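Local atomic coordinates of odorant binding protein (AGAP010409-PA) (Anopheles gambiae, PDB entry 3L4A), a protein that probably binds odorants and similar small hydrophobic molecules, as a secreted member of the PBP/GOBP family of insect odorant-binding proteins. Residues N4-A18 with V37-L49. Residues are numbered along the deposited sequence; the frame is centred on the assembly and turned at random. Where two conformers were deposited one is given.
Sequences NESVIESCSNAVQGA and VTHCFVRCIGLEL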
loop_
_atom_site.group_PDB
_atom_site.type_symbol
_atom_site.label_atom_id
_atom_site.label_comp_id
_atom_site.label_asym_id
_atom_site.label_seq_id
_atom_site.Cartn_x
_atom_site.Cartn_y
_atom_site.Cartn_z
ATOM N N ASN A 4 6.847 7.668 6.066
ATOM C CA ASN A 4 7.452 8.709 6.889
ATOM C C ASN A 4 6.528 9.911 7.101
ATOM O O ASN A 4 5.518 10.061 6.405
ATOM C CB ASN A 4 8.797 9.149 6.303
ATOM C CG ASN A 4 8.690 9.593 4.855
ATOM O OD1 ASN A 4 9.124 8.888 3.944
ATOM N ND2 ASN A 4 8.108 10.769 4.638
ATOM N N GLU A 5 6.874 10.754 8.072
ATOM C CA GLU A 5 6.049 11.906 8.432
ATOM C C GLU A 5 5.725 12.782 7.229
ATOM O O GLU A 5 4.575 13.169 7.028
ATOM C CB GLU A 5 6.766 12.753 9.488
ATOM C CG GLU A 5 8.222 13.055 9.144
ATOM C CD GLU A 5 8.745 14.321 9.802
ATOM O OE1 GLU A 5 7.957 15.024 10.468
ATOM O OE2 GLU A 5 9.949 14.615 9.647
ATOM N N SER A 6 6.749 13.102 6.444
ATOM C CA SER A 6 6.610 14.033 5.329
ATOM C C SER A 6 5.534 13.578 4.345
ATOM O O SER A 6 4.683 14.365 3.922
ATOM C CB SER A 6 7.955 14.190 4.613
ATOM O OG SER A 6 7.851 15.039 3.491
ATOM N N VAL A 7 5.579 12.300 3.987
ATOM C CA VAL A 7 4.635 11.743 3.024
ATOM C C VAL A 7 3.211 11.683 3.582
ATOM O O VAL A 7 2.249 11.920 2.854
ATOM C CB VAL A 7 5.107 10.360 2.523
ATOM C CG1 VAL A 7 4.037 9.694 1.699
ATOM C CG2 VAL A 7 6.378 10.504 1.706
ATOM N N ILE A 8 3.071 11.403 4.874
ATOM C CA ILE A 8 1.748 11.409 5.494
ATOM C C ILE A 8 1.120 12.804 5.419
ATOM O O ILE A 8 -0.049 12.968 5.041
ATOM C CB ILE A 8 1.794 10.926 6.958
ATOM C CG1 ILE A 8 2.006 9.411 7.008
ATOM C CG2 ILE A 8 0.509 11.303 7.678
ATOM C CD1 ILE A 8 2.248 8.878 8.405
ATOM N N GLU A 9 1.904 13.822 5.760
ATOM C CA GLU A 9 1.391 15.180 5.717
ATOM C C GLU A 9 1.046 15.611 4.291
ATOM O O GLU A 9 -0.019 16.166 4.042
ATOM C CB GLU A 9 2.394 16.150 6.349
ATOM C CG GLU A 9 2.838 15.732 7.753
ATOM C CD GLU A 9 1.681 15.650 8.718
ATOM O OE1 GLU A 9 1.683 14.747 9.580
ATOM O OE2 GLU A 9 0.760 16.482 8.607
ATOM N N SER A 10 1.943 15.340 3.342
ATOM C CA SER A 10 1.692 15.734 1.962
ATOM C C SER A 10 0.486 15.003 1.379
ATOM O O SER A 10 -0.330 15.593 0.684
ATOM C CB SER A 10 2.936 15.509 1.108
ATOM O OG SER A 10 3.982 16.354 1.561
ATOM N N CYS A 11 0.377 13.712 1.665
ATOM C CA CYS A 11 -0.769 12.959 1.167
ATOM C C CYS A 11 -2.084 13.401 1.820
ATOM O O CYS A 11 -3.137 13.363 1.191
ATOM C CB CYS A 11 -0.545 11.457 1.297
ATOM S SG CYS A 11 0.532 10.810 -0.008
ATOM N N SER A 12 -2.020 13.832 3.075
ATOM C CA SER A 12 -3.216 14.341 3.727
ATOM C C SER A 12 -3.691 15.614 3.032
ATOM O O SER A 12 -4.885 15.902 3.002
ATOM C CB SER A 12 -2.977 14.587 5.217
ATOM O OG SER A 12 -2.273 15.799 5.433
ATOM N N ASN A 13 -2.762 16.365 2.452
ATOM C CA ASN A 13 -3.140 17.557 1.712
ATOM C C ASN A 13 -3.564 17.279 0.281
ATOM O O ASN A 13 -4.452 17.948 -0.244
ATOM C CB ASN A 13 -2.020 18.593 1.769
ATOM C CG ASN A 13 -1.978 19.289 3.100
ATOM O OD1 ASN A 13 -3.027 19.608 3.666
ATOM N ND2 ASN A 13 -0.780 19.512 3.626
ATOM N N ALA A 14 -2.943 16.281 -0.338
ATOM C CA ALA A 14 -3.233 15.944 -1.725
ATOM C C ALA A 14 -4.600 15.294 -1.871
ATOM O O ALA A 14 -5.233 15.394 -2.920
ATOM C CB ALA A 14 -2.155 15.023 -2.267
ATOM N N VAL A 15 -5.048 14.622 -0.815
ATOM C CA VAL A 15 -6.270 13.838 -0.871
ATOM C C VAL A 15 -7.422 14.573 -0.178
ATOM O O VAL A 15 -7.328 14.928 0.999
ATOM C CB VAL A 15 -6.050 12.450 -0.239
ATOM C CG1 VAL A 15 -7.359 11.688 -0.151
ATOM C CG2 VAL A 15 -5.003 11.656 -1.028
ATOM N N GLN A 16 -8.501 14.805 -0.922
ATOM C CA GLN A 16 -9.670 15.487 -0.387
ATOM C C GLN A 16 -10.200 14.740 0.830
ATOM O O GLN A 16 -10.428 13.536 0.770
ATOM C CB GLN A 16 -10.764 15.574 -1.450
ATOM C CG GLN A 16 -11.933 16.469 -1.067
ATOM C CD GLN A 16 -11.581 17.945 -1.120
ATOM O OE1 GLN A 16 -10.423 18.314 -1.328
ATOM N NE2 GLN A 16 -12.581 18.799 -0.932
ATOM N N GLY A 17 -10.362 15.446 1.943
ATOM C CA GLY A 17 -10.903 14.846 3.153
ATOM C C GLY A 17 -9.864 14.247 4.088
ATOM O O GLY A 17 -10.141 13.973 5.249
ATOM N N ALA A 18 -8.642 14.057 3.585
ATOM C CA ALA A 18 -7.634 13.331 4.350
ATOM C C ALA A 18 -6.879 14.158 5.392
ATOM O O ALA A 18 -6.151 13.596 6.211
ATOM C CB ALA A 18 -6.640 12.642 3.402
ATOM N N VAL A 37 -11.942 8.033 1.604
ATOM C CA VAL A 37 -10.827 8.944 1.845
ATOM C C VAL A 37 -9.553 8.148 2.063
ATOM O O VAL A 37 -8.526 8.399 1.423
ATOM C CB VAL A 37 -11.088 9.851 3.061
ATOM C CG1 VAL A 37 -9.870 10.722 3.350
ATOM C CG2 VAL A 37 -12.307 10.718 2.802
ATOM N N THR A 38 -9.623 7.175 2.963
ATOM C CA THR A 38 -8.473 6.316 3.231
ATOM C C THR A 38 -8.025 5.552 1.981
ATOM O O THR A 38 -6.827 5.329 1.791
ATOM C CB THR A 38 -8.754 5.345 4.381
ATOM O OG1 THR A 38 -9.025 6.104 5.568
ATOM C CG2 THR A 38 -7.551 4.463 4.643
ATOM N N HIS A 39 -8.965 5.145 1.138
ATOM C CA HIS A 39 -8.571 4.484 -0.107
ATOM C C HIS A 39 -7.610 5.373 -0.878
ATOM O O HIS A 39 -6.548 4.935 -1.321
ATOM C CB HIS A 39 -9.770 4.186 -1.004
ATOM C CG HIS A 39 -10.728 3.190 -0.436
ATOM N ND1 HIS A 39 -11.972 2.971 -0.987
ATOM C CD2 HIS A 39 -10.638 2.363 0.633
ATOM C CE1 HIS A 39 -12.605 2.045 -0.288
ATOM N NE2 HIS A 39 -11.819 1.659 0.701
ATOM N N CYS A 40 -7.995 6.629 -1.061
ATOM C CA CYS A 40 -7.160 7.559 -1.801
ATOM C C CYS A 40 -5.876 7.907 -1.059
ATOM O O CYS A 40 -4.833 8.104 -1.682
ATOM C CB CYS A 40 -7.937 8.824 -2.174
ATOM S SG CYS A 40 -9.223 8.551 -3.419
ATOM N N PHE A 41 -5.942 7.960 0.266
ATOM C CA PHE A 41 -4.754 8.206 1.069
ATOM C C PHE A 41 -3.722 7.087 0.874
ATOM O O PHE A 41 -2.535 7.353 0.679
ATOM C CB PHE A 41 -5.120 8.356 2.549
ATOM C CG PHE A 41 -3.947 8.694 3.422
ATOM C CD1 PHE A 41 -3.473 9.997 3.487
ATOM C CD2 PHE A 41 -3.307 7.715 4.162
ATOM C CE1 PHE A 41 -2.396 10.322 4.285
ATOM C CE2 PHE A 41 -2.220 8.028 4.963
ATOM C CZ PHE A 41 -1.761 9.337 5.021
ATOM N N VAL A 42 -4.182 5.839 0.938
ATOM C CA VAL A 42 -3.303 4.696 0.749
ATOM C C VAL A 42 -2.696 4.704 -0.654
ATOM O O VAL A 42 -1.499 4.466 -0.827
ATOM C CB VAL A 42 -4.055 3.395 1.029
ATOM C CG1 VAL A 42 -3.284 2.201 0.468
ATOM C CG2 VAL A 42 -4.296 3.271 2.530
ATOM N N ARG A 43 -3.504 5.015 -1.659
ATOM C CA ARG A 43 -2.969 5.180 -3.008
ATOM C C ARG A 43 -1.852 6.227 -3.026
ATOM O O ARG A 43 -0.789 6.005 -3.596
ATOM C CB ARG A 43 -4.064 5.576 -3.990
ATOM C CG ARG A 43 -3.537 5.925 -5.374
ATOM C CD ARG A 43 -4.673 6.131 -6.348
ATOM N NE ARG A 43 -4.197 6.556 -7.663
ATOM C CZ ARG A 43 -4.015 7.826 -8.012
ATOM N NH1 ARG A 43 -4.288 8.799 -7.150
ATOM N NH2 ARG A 43 -3.577 8.121 -9.226
ATOM N N CYS A 44 -2.100 7.377 -2.410
ATOM C CA CYS A 44 -1.134 8.466 -2.407
ATOM C C CYS A 44 0.185 8.041 -1.770
ATOM O O CYS A 44 1.255 8.303 -2.310
ATOM C CB CYS A 44 -1.721 9.675 -1.673
ATOM S SG CYS A 44 -0.632 11.117 -1.649
ATOM N N ILE A 45 0.112 7.395 -0.608
ATOM C CA ILE A 45 1.326 6.962 0.086
ATOM C C ILE A 45 2.091 5.949 -0.770
ATOM O O ILE A 45 3.319 6.006 -0.892
ATOM C CB ILE A 45 1.003 6.329 1.454
ATOM C CG1 ILE A 45 0.361 7.358 2.395
ATOM C CG2 ILE A 45 2.259 5.718 2.064
ATOM C CD1 ILE A 45 1.184 8.578 2.635
ATOM N N GLY A 46 1.361 5.027 -1.383
ATOM C CA GLY A 46 1.984 4.025 -2.224
ATOM C C GLY A 46 2.681 4.650 -3.415
ATOM O O GLY A 46 3.796 4.258 -3.769
ATOM N N LEU A 47 2.031 5.620 -4.049
ATOM C CA LEU A 47 2.649 6.317 -5.176
ATOM C C LEU A 47 3.887 7.100 -4.754
ATOM O O LEU A 47 4.921 7.026 -5.417
ATOM C CB LEU A 47 1.644 7.258 -5.843
ATOM C CG LEU A 47 0.470 6.586 -6.554
ATOM C CD1 LEU A 47 -0.529 7.633 -7.023
ATOM C CD2 LEU A 47 0.968 5.743 -7.735
ATOM N N GLU A 48 3.778 7.840 -3.654
ATOM C CA GLU A 48 4.862 8.714 -3.196
ATOM C C GLU A 48 6.096 7.934 -2.774
ATOM O O GLU A 48 7.225 8.372 -3.009
ATOM C CB GLU A 48 4.391 9.584 -2.033
ATOM C CG GLU A 48 3.531 10.744 -2.458
ATOM C CD GLU A 48 4.290 11.720 -3.331
ATOM O OE1 GLU A 48 5.492 11.949 -3.065
ATOM O OE2 GLU A 48 3.687 12.246 -4.284
ATOM N N LEU A 49 5.880 6.783 -2.147
ATOM C CA LEU A 49 6.983 5.934 -1.703
ATOM C C LEU A 49 7.435 4.957 -2.786
ATOM O O LEU A 49 8.320 4.138 -2.552
ATOM C CB LEU A 49 6.598 5.169 -0.431
ATOM C CG LEU A 49 6.293 6.035 0.796
ATOM C CD1 LEU A 49 5.866 5.191 1.981
ATOM C CD2 LEU A 49 7.521 6.850 1.143
#
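Cys11 and Cys44 join helix 5-14 to the 37-48 part of helix 36-48 through a disulfide with a chi3 of -84°. The axes come within 9.2 Å, and their N-to-C directions differ by 132°, a steeply inclined antiparallel crossing. Cys11 is also a knob in a hole formed by Phe41, Cys44, Ile45 and Glu48. Glu48 closes this hole from the exposed side, with its CG against Cys11 SG. Packing is closest beside the disulfide, on the Val7 side. Ile45 CD1 lies 3.2 Å from Val7 CG1, closer than usual for two carbons. Phe41 and Val15 pack at ordinary close distances. The Phe41 side chain leaves anti to its backbone N (chi1 -177°), which carries the ring to helix 5-14. There the ring turns its edge to the backbone: Phe41 CE1 is 3.6 Å from Ile8 O. Ile45 CG1 packs on one face, and Tyr27 of helix 21-28 stacks with the ring. Beyond the helix end, Val15 CG1 rests on Cys40 CB at 3.6 Å. A type II turn from Val15 to Ala18 then brings Ala18 N within 3.6 Å of Val37 CG1. The contact is looser toward solvent. At one end Val7 CG2 meets Leu49 CD2 at 3.9 Å, while Ala14 CB only skirts Cys44 SG at 4.2 Å. Cys40 is bonded to Cys97, so helix 36-48 is also tied to helix 96-105, as in the disulfide-braced helical fold of this family. No hydrogen bond crosses between the segments; one covalent link and apolar packing hold them together.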